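Long-range contacts in GDP-perosamine synthase (PDB 3BN1), which catalyses the pyridoxal phosphate-dependent transfer of an amino group from L-glutamate to GDP-4-keto-6-deoxy-D-mannose, yielding GDP-perosamine for O-antigen synthesis: residues Thr167-Lys172 with Ala280-His285; Ala180-Phe185 with Met197-Asp202; Thr275-Ala280 with Tyr290-Gly295. All blocks are in the same frame, centred on the assembly; numbering follows the deposited sequence.

The three contacts show how segments near and far along the chain build an aminotransferase subunit. Interaction 2 pairs two neighbouring strands, 179-183 and 196-200, of the seven-stranded mixed sheet beside the cofactor. Along the chain it is nested inside the loop closed by interaction 1, whose small hairpin 167-172 just precedes strand 179-183 and meets the loop 280-285. Interaction 3 starts the separate four-stranded antiparallel sheet and crosses interaction 1 in chain order. The two share A280 and touch where H285 packs on V279, with centres about 18 Å apart. Interaction 1 stays about 6 Å from interaction 2 between nearest atoms, and interactions 2 and 3 lie about 27 Å apart between centres.

Interaction 1 (Thr167-Lys172 with Ala280-His285); sequences TYRGKK and ALTGRH
The peptide N-H of R169 is directed at the carbonyl oxygen of T282, with N to O at 2.7 Å and an almost straight hydrogen bond (178° at the hydrogen) that lies nearly on the carbonyl axis. R169 belongs to the turn of a two-strand β hairpin, a type I' turn running from Y168 to K171, which here meets the loop that leads toward strand 290-294. At the other end of the contact T167 is gripped twice by R284. The N of R284 donates to T167 OG1 at 3.1 Å, and T167 N gives a longer bond to R284 O, 3.3 Å, on a carbonyl lone pair. With chi1 at 57°, the hydroxyl of T167 sits between its own backbone N and carbonyl carbon, where the R284 amide meets it. A water molecule joins T167 O (2.8 Å) to T282 OG1 (2.6 Å), bridging the middle of the interface.

Between these bonds the backbones come close enough for the CA of G283 to make a CA-H...O contact with T167 O at 3.2 Å. The polar ends find partners outside the two segments: R169 pairs with D143 of helix 142-151, the Y168 hydroxyl bonds to D141 just ahead of that helix, and the R284 guanidinium pairs with E257 of helix 249-266. On the packing side the Y168 side chain, its CG anti to the backbone N (177°), runs to T282, and the CE1 atom of Y168 rests 3.5 Å from T282 CB.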
# COMPACT_ATOMS: atom_id res chain seq x y z
N THR A 167 -14.21 -22.42 8.01
CA THR A 167 -14.66 -22.43 9.41
C THR A 167 -13.93 -23.56 10.15
O THR A 167 -13.41 -24.51 9.56
CB THR A 167 -16.19 -22.70 9.56
OG1 THR A 167 -16.49 -23.96 8.93
CG2 THR A 167 -17.02 -21.58 8.96
N TYR A 168 -13.95 -23.46 11.47
CA TYR A 168 -13.25 -24.41 12.31
C TYR A 168 -14.06 -24.52 13.59
O TYR A 168 -14.26 -23.53 14.32
CB TYR A 168 -11.86 -23.83 12.63
CG TYR A 168 -11.05 -24.69 13.57
CD1 TYR A 168 -10.23 -25.72 13.05
CD2 TYR A 168 -11.13 -24.53 14.97
CE1 TYR A 168 -9.52 -26.57 13.88
CE2 TYR A 168 -10.40 -25.39 15.84
CZ TYR A 168 -9.59 -26.41 15.29
OH TYR A 168 -8.83 -27.25 16.12
N ARG A 169 -14.54 -25.72 13.87
CA ARG A 169 -15.30 -25.96 15.08
C ARG A 169 -16.25 -24.82 15.48
O ARG A 169 -16.28 -24.35 16.64
CB ARG A 169 -14.36 -26.39 16.19
CG ARG A 169 -13.59 -27.65 15.77
CD ARG A 169 -12.65 -28.02 16.86
NE ARG A 169 -11.80 -29.19 16.50
CZ ARG A 169 -10.75 -29.65 17.22
NH1 ARG A 169 -10.38 -29.07 18.36
NH2 ARG A 169 -10.05 -30.70 16.80
N GLY A 170 -17.01 -24.41 14.47
CA GLY A 170 -18.10 -23.43 14.51
C GLY A 170 -17.78 -21.95 14.34
O GLY A 170 -18.66 -21.08 14.49
N LYS A 171 -16.51 -21.69 14.03
CA LYS A 171 -16.02 -20.31 13.90
C LYS A 171 -15.43 -20.09 12.52
O LYS A 171 -14.82 -20.99 11.98
CB LYS A 171 -14.93 -20.12 14.93
CG LYS A 171 -15.46 -20.27 16.41
CD LYS A 171 -14.33 -19.85 17.34
CE LYS A 171 -14.79 -18.76 18.30
NZ LYS A 171 -14.13 -17.47 17.96
N LYS A 172 -15.60 -18.89 12.00
CA LYS A 172 -15.07 -18.54 10.69
C LYS A 172 -13.59 -18.21 10.81
O LYS A 172 -13.14 -17.81 11.90
CB LYS A 172 -15.81 -17.28 10.25
CG LYS A 172 -17.11 -17.64 9.51
CD LYS A 172 -16.95 -17.71 8.01
CE LYS A 172 -18.27 -18.21 7.42
NZ LYS A 172 -19.33 -17.14 7.58
N ALA A 280 -9.34 -32.03 6.58
CA ALA A 280 -9.69 -32.20 8.02
C ALA A 280 -11.19 -32.07 8.26
O ALA A 280 -11.86 -31.21 7.69
CB ALA A 280 -8.95 -31.15 8.87
N LEU A 281 -11.73 -32.82 9.22
CA LEU A 281 -13.16 -32.69 9.48
C LEU A 281 -13.47 -31.58 10.48
O LEU A 281 -14.54 -31.59 11.07
CB LEU A 281 -13.72 -34.03 9.96
CG LEU A 281 -13.56 -35.22 9.02
CD1 LEU A 281 -14.09 -36.52 9.63
CD2 LEU A 281 -14.28 -34.87 7.72
N THR A 282 -12.53 -30.66 10.67
CA THR A 282 -12.64 -29.53 11.62
C THR A 282 -13.62 -28.41 11.26
O THR A 282 -14.10 -27.69 12.14
CB THR A 282 -11.29 -28.91 11.89
OG1 THR A 282 -10.68 -28.60 10.62
CG2 THR A 282 -10.44 -29.89 12.63
N GLY A 283 -13.97 -28.31 9.98
CA GLY A 283 -14.90 -27.29 9.48
C GLY A 283 -14.73 -27.29 7.97
O GLY A 283 -14.16 -28.22 7.38
N ARG A 284 -15.15 -26.20 7.35
CA ARG A 284 -15.12 -26.08 5.89
C ARG A 284 -13.77 -25.66 5.37
O ARG A 284 -13.19 -24.66 5.83
CB ARG A 284 -16.07 -24.97 5.46
CG ARG A 284 -16.23 -24.86 3.96
CD ARG A 284 -17.27 -23.82 3.57
NE ARG A 284 -17.75 -24.05 2.19
CZ ARG A 284 -18.76 -23.36 1.66
NH1 ARG A 284 -19.31 -22.38 2.36
NH2 ARG A 284 -19.23 -23.64 0.44
N HIS A 285 -13.34 -26.39 4.36
CA HIS A 285 -12.12 -26.11 3.63
C HIS A 285 -12.63 -25.44 2.36
O HIS A 285 -13.41 -26.02 1.58
CB HIS A 285 -11.50 -27.44 3.31
CG HIS A 285 -10.18 -27.35 2.64
ND1 HIS A 285 -9.88 -26.36 1.72
CD2 HIS A 285 -9.12 -28.20 2.67
CE1 HIS A 285 -8.68 -26.59 1.23
NE2 HIS A 285 -8.19 -27.69 1.79
O HOH W 1 -11.25 -26.29 9.55

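Interaction 2 (Ala180-Phe185 with Met197-Asp202); sequences ATFSFF and MITTND
A180 and T199 exchange two backbone hydrogen bonds, N of A180 to O of T199 and N of T199 to O of A180, each 2.9 Å long. Two residues along, F182 N reaches M197 O, also at 2.9 Å, while M197 N donates to F182 O from 36° out of its carbonyl plane, off the lone pairs. Between these two hydrogen-bonded pairs, T181 and I198 form a non-hydrogen-bonded pair.

Every touching residue is buried. On the face that carries A180, F182, M197 and T199, the F182 ring turns its edge to T199: CE1 of F182 lies 3.7 Å from T199 OG1, close to the ring plane, and the two side chains cross at about a right angle. That hydroxyl is itself held by the carbonyl of G174. Beyond the strand, F184 brings CZ to 3.6 Å from M197 CB, and the M197 chain, bent at its second and third torsions, brings its CE methyl near CE2 and CZ of F184. F43 and F47 of helix 38-51 join this cluster.

The pair is part of the seven-stranded mixed sheet of the aspartate aminotransferase fold, in which strand 196-200 runs antiparallel to both its neighbours. The opposite face, bearing T181 and I198, packs on helix 62-72.

S183 and F185 turn from the partner strand to the active site: S183 OG accepts from F185 N in an ST turn and bonds the phosphate of the cofactor linked to K188, while F185 lines the 2-oxoglutarate pocket. The looser, solvent side lies past T199, where the contact ends and exposed D202 N-caps helix 203-213, its OD2 bonded to L205 N.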
# COMPACT_ATOMS: atom_id res chain seq x y z
N ALA A 180 -6.46 -11.28 12.67
CA ALA A 180 -6.16 -12.16 11.52
C ALA A 180 -6.13 -11.24 10.33
O ALA A 180 -6.72 -10.15 10.38
CB ALA A 180 -7.30 -13.15 11.29
N THR A 181 -5.55 -11.74 9.23
CA THR A 181 -5.50 -10.94 8.00
C THR A 181 -5.97 -11.77 6.79
O THR A 181 -5.96 -13.02 6.77
CB THR A 181 -4.10 -10.37 7.75
OG1 THR A 181 -3.26 -11.48 7.50
CG2 THR A 181 -3.55 -9.71 9.03
N PHE A 182 -6.44 -11.01 5.82
CA PHE A 182 -6.92 -11.55 4.57
C PHE A 182 -6.39 -10.75 3.40
O PHE A 182 -6.06 -9.55 3.52
CB PHE A 182 -8.44 -11.48 4.49
CG PHE A 182 -9.14 -12.27 5.53
CD1 PHE A 182 -9.39 -11.71 6.80
CD2 PHE A 182 -9.57 -13.56 5.25
CE1 PHE A 182 -10.01 -12.47 7.80
CE2 PHE A 182 -10.33 -14.28 6.16
CZ PHE A 182 -10.52 -13.76 7.47
N SER A 183 -6.39 -11.43 2.27
CA SER A 183 -5.91 -10.85 1.02
C SER A 183 -7.01 -10.87 -0.05
O SER A 183 -7.67 -11.90 -0.26
CB SER A 183 -4.79 -11.70 0.45
OG SER A 183 -4.46 -11.21 -0.85
N PHE A 184 -7.18 -9.77 -0.76
CA PHE A 184 -8.15 -9.72 -1.87
C PHE A 184 -7.34 -9.46 -3.11
O PHE A 184 -7.81 -8.90 -4.09
CB PHE A 184 -9.16 -8.62 -1.64
CG PHE A 184 -9.73 -8.64 -0.24
CD1 PHE A 184 -10.38 -9.79 0.22
CD2 PHE A 184 -9.72 -7.51 0.59
CE1 PHE A 184 -10.94 -9.83 1.51
CE2 PHE A 184 -10.26 -7.53 1.88
CZ PHE A 184 -10.89 -8.70 2.34
N PHE A 185 -6.13 -10.00 -3.13
CA PHE A 185 -5.34 -9.93 -4.36
C PHE A 185 -6.19 -10.58 -5.49
O PHE A 185 -7.16 -11.31 -5.24
CB PHE A 185 -4.03 -10.69 -4.11
CG PHE A 185 -3.10 -10.66 -5.26
CD1 PHE A 185 -2.69 -9.44 -5.78
CD2 PHE A 185 -2.67 -11.83 -5.85
CE1 PHE A 185 -1.84 -9.38 -6.86
CE2 PHE A 185 -1.84 -11.77 -6.94
CZ PHE A 185 -1.42 -10.53 -7.44
N MET A 197 -7.53 -7.09 4.57
CA MET A 197 -8.36 -6.70 5.68
C MET A 197 -7.78 -7.32 6.95
O MET A 197 -7.18 -8.41 6.92
CB MET A 197 -9.75 -7.31 5.43
CG MET A 197 -10.79 -7.03 6.56
SD MET A 197 -11.55 -5.41 6.14
CE MET A 197 -12.54 -5.67 4.72
N ILE A 198 -7.96 -6.63 8.07
CA ILE A 198 -7.61 -7.22 9.38
C ILE A 198 -8.91 -7.40 10.17
O ILE A 198 -9.74 -6.46 10.21
CB ILE A 198 -6.69 -6.31 10.26
CG1 ILE A 198 -5.48 -5.85 9.44
CG2 ILE A 198 -6.29 -7.00 11.60
CD1 ILE A 198 -4.71 -4.74 10.13
N THR A 199 -9.05 -8.53 10.87
CA THR A 199 -10.20 -8.77 11.71
C THR A 199 -9.75 -8.98 13.16
O THR A 199 -8.64 -9.44 13.42
CB THR A 199 -11.06 -9.95 11.24
OG1 THR A 199 -10.25 -11.11 11.18
CG2 THR A 199 -11.70 -9.69 9.88
N THR A 200 -10.56 -8.46 14.07
CA THR A 200 -10.28 -8.55 15.47
C THR A 200 -11.47 -8.26 16.35
O THR A 200 -12.41 -7.60 15.95
CB THR A 200 -9.09 -7.68 15.91
OG1 THR A 200 -8.70 -8.07 17.23
CG2 THR A 200 -9.48 -6.16 15.95
N ASN A 201 -11.45 -8.81 17.56
CA ASN A 201 -12.54 -8.49 18.47
C ASN A 201 -12.11 -7.43 19.48
O ASN A 201 -12.97 -6.77 20.02
CB ASN A 201 -13.10 -9.73 19.18
CG ASN A 201 -14.05 -10.55 18.27
OD1 ASN A 201 -15.01 -10.02 17.71
ND2 ASN A 201 -13.73 -11.82 18.07
N ASP A 202 -10.81 -7.22 19.67
CA ASP A 202 -10.27 -6.28 20.66
C ASP A 202 -10.36 -4.85 20.22
O ASP A 202 -9.79 -4.46 19.21
CB ASP A 202 -8.84 -6.59 20.98
CG ASP A 202 -8.29 -5.65 22.03
OD1 ASP A 202 -8.64 -5.85 23.20
OD2 ASP A 202 -7.54 -4.71 21.66

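Interaction 3 (Thr275-Ala280 with Tyr290-Gly295)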
# COMPACT_ATOMS: atom_id res chain seq x y z
N THR A 275 -1.63 -37.69 -4.93
CA THR A 275 -2.22 -37.89 -3.62
C THR A 275 -3.14 -36.71 -3.43
O THR A 275 -2.72 -35.54 -3.43
CB THR A 275 -1.19 -37.78 -2.52
OG1 THR A 275 -0.39 -38.96 -2.56
CG2 THR A 275 -1.92 -37.72 -1.22
N LYS A 276 -4.44 -37.00 -3.35
CA LYS A 276 -5.42 -35.90 -3.26
C LYS A 276 -5.31 -35.11 -1.94
O LYS A 276 -4.96 -35.70 -0.92
CB LYS A 276 -6.84 -36.46 -3.36
CG LYS A 276 -7.18 -37.30 -2.13
CD LYS A 276 -8.59 -37.91 -2.27
CE LYS A 276 -8.71 -38.77 -3.53
NZ LYS A 276 -8.66 -38.06 -4.86
N PRO A 277 -5.68 -33.83 -1.95
CA PRO A 277 -5.58 -33.05 -0.73
C PRO A 277 -6.39 -33.64 0.43
O PRO A 277 -7.58 -33.86 0.30
CB PRO A 277 -6.16 -31.70 -1.13
CG PRO A 277 -7.14 -31.94 -2.24
CD PRO A 277 -6.40 -33.08 -3.01
N HIS A 278 -5.76 -33.85 1.58
CA HIS A 278 -6.53 -34.39 2.70
C HIS A 278 -7.37 -33.24 3.25
O HIS A 278 -6.95 -32.07 3.36
CB HIS A 278 -5.55 -34.87 3.78
CG HIS A 278 -6.19 -35.24 5.07
ND1 HIS A 278 -7.03 -36.32 5.19
CD2 HIS A 278 -6.12 -34.67 6.30
CE1 HIS A 278 -7.48 -36.39 6.43
NE2 HIS A 278 -6.94 -35.40 7.13
N VAL A 279 -8.59 -33.60 3.63
CA VAL A 279 -9.45 -32.59 4.21
C VAL A 279 -9.80 -32.88 5.67
O VAL A 279 -10.54 -33.84 5.95
CB VAL A 279 -10.74 -32.53 3.41
CG1 VAL A 279 -11.70 -31.50 4.00
CG2 VAL A 279 -10.34 -32.17 2.04
N ALA A 280 -9.34 -32.03 6.58
CA ALA A 280 -9.69 -32.20 8.02
C ALA A 280 -11.19 -32.07 8.26
O ALA A 280 -11.86 -31.21 7.69
CB ALA A 280 -8.95 -31.15 8.87
N TYR A 290 -6.86 -26.42 -5.27
CA TYR A 290 -6.89 -27.89 -5.14
C TYR A 290 -5.45 -28.42 -5.32
O TYR A 290 -4.87 -28.28 -6.40
CB TYR A 290 -7.89 -28.48 -6.14
CG TYR A 290 -8.13 -29.94 -5.93
CD1 TYR A 290 -7.23 -30.90 -6.47
CD2 TYR A 290 -9.24 -30.36 -5.19
CE1 TYR A 290 -7.46 -32.29 -6.30
CE2 TYR A 290 -9.50 -31.75 -5.03
CZ TYR A 290 -8.60 -32.69 -5.55
OH TYR A 290 -8.90 -34.02 -5.33
N THR A 291 -4.86 -28.88 -4.20
CA THR A 291 -3.44 -29.21 -4.14
C THR A 291 -3.15 -30.71 -3.99
O THR A 291 -3.56 -31.31 -3.01
CB THR A 291 -2.71 -28.33 -3.02
OG1 THR A 291 -2.92 -26.92 -3.22
CG2 THR A 291 -1.18 -28.57 -2.93
N VAL A 292 -2.45 -31.31 -4.96
CA VAL A 292 -2.08 -32.72 -4.84
C VAL A 292 -0.57 -32.78 -4.59
O VAL A 292 0.14 -31.78 -4.80
CB VAL A 292 -2.29 -33.55 -6.15
CG1 VAL A 292 -3.75 -33.76 -6.53
CG2 VAL A 292 -1.52 -33.02 -7.33
N ARG A 293 -0.08 -33.96 -4.18
CA ARG A 293 1.35 -34.20 -4.04
C ARG A 293 1.52 -35.36 -4.99
O ARG A 293 0.74 -36.34 -5.03
CB ARG A 293 1.86 -34.52 -2.62
CG ARG A 293 1.46 -33.40 -1.66
CD ARG A 293 1.88 -33.68 -0.22
NE ARG A 293 3.29 -33.96 -0.16
CZ ARG A 293 3.98 -34.35 0.92
NH1 ARG A 293 3.38 -34.47 2.09
NH2 ARG A 293 5.28 -34.63 0.81
N LEU A 294 2.48 -35.15 -5.87
CA LEU A 294 2.79 -36.12 -6.88
C LEU A 294 3.24 -37.39 -6.21
O LEU A 294 3.88 -37.37 -5.15
CB LEU A 294 3.87 -35.59 -7.83
CG LEU A 294 3.41 -34.36 -8.60
CD1 LEU A 294 4.16 -34.41 -9.90
CD2 LEU A 294 1.90 -34.25 -8.83
N GLY A 295 2.91 -38.48 -6.90
CA GLY A 295 3.24 -39.82 -6.45
C GLY A 295 4.74 -39.97 -6.48
O GLY A 295 5.43 -39.49 -7.39
O HOH W 2 -2.22 -33.55 -1.37
O HOH W 3 2.24 -38.23 -2.77
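T275 and R293 form an antiparallel hydrogen-bonded pair, with T275 N to R293 O at 2.7 Å and R293 N to T275 O at 3.2 Å, the latter arriving on a carbonyl lone pair; after this single bridge the first strand gives way to a loop. P277 then turns in against the other strand. Its ring lies over one face of the Y290 ring in a CH-pi contact, CG of P277 being 3.8 Å from the ring centroid and 17° off its normal, and the CD atom of P277 approaches Y290 CZ to 3.4 Å. The Y290 side chain, with CG anti to its backbone N (chi1 -171°), reaches across beneath P277, the two side chains at about a right angle. P277 CB also lies 3.2 Å from the T291 carbonyl oxygen, where the proline has no N-H to give. A water lies within hydrogen-bonding distance of both T275 O and T291 O, and a second one links T275 OG1 with L294 O, from which it is 3.0 Å away.

The Y290 hydroxyl bonds to E264 and its ring stacks with Y263, both on helix 249-266, whereas R293 carries its guanidinium to D346 at the end of helix 338-346. On its other side, strand 290-294 is hydrogen-bonded to strand 347-350, which places the T275 pairing at the outer edge of the four-stranded antiparallel sheet.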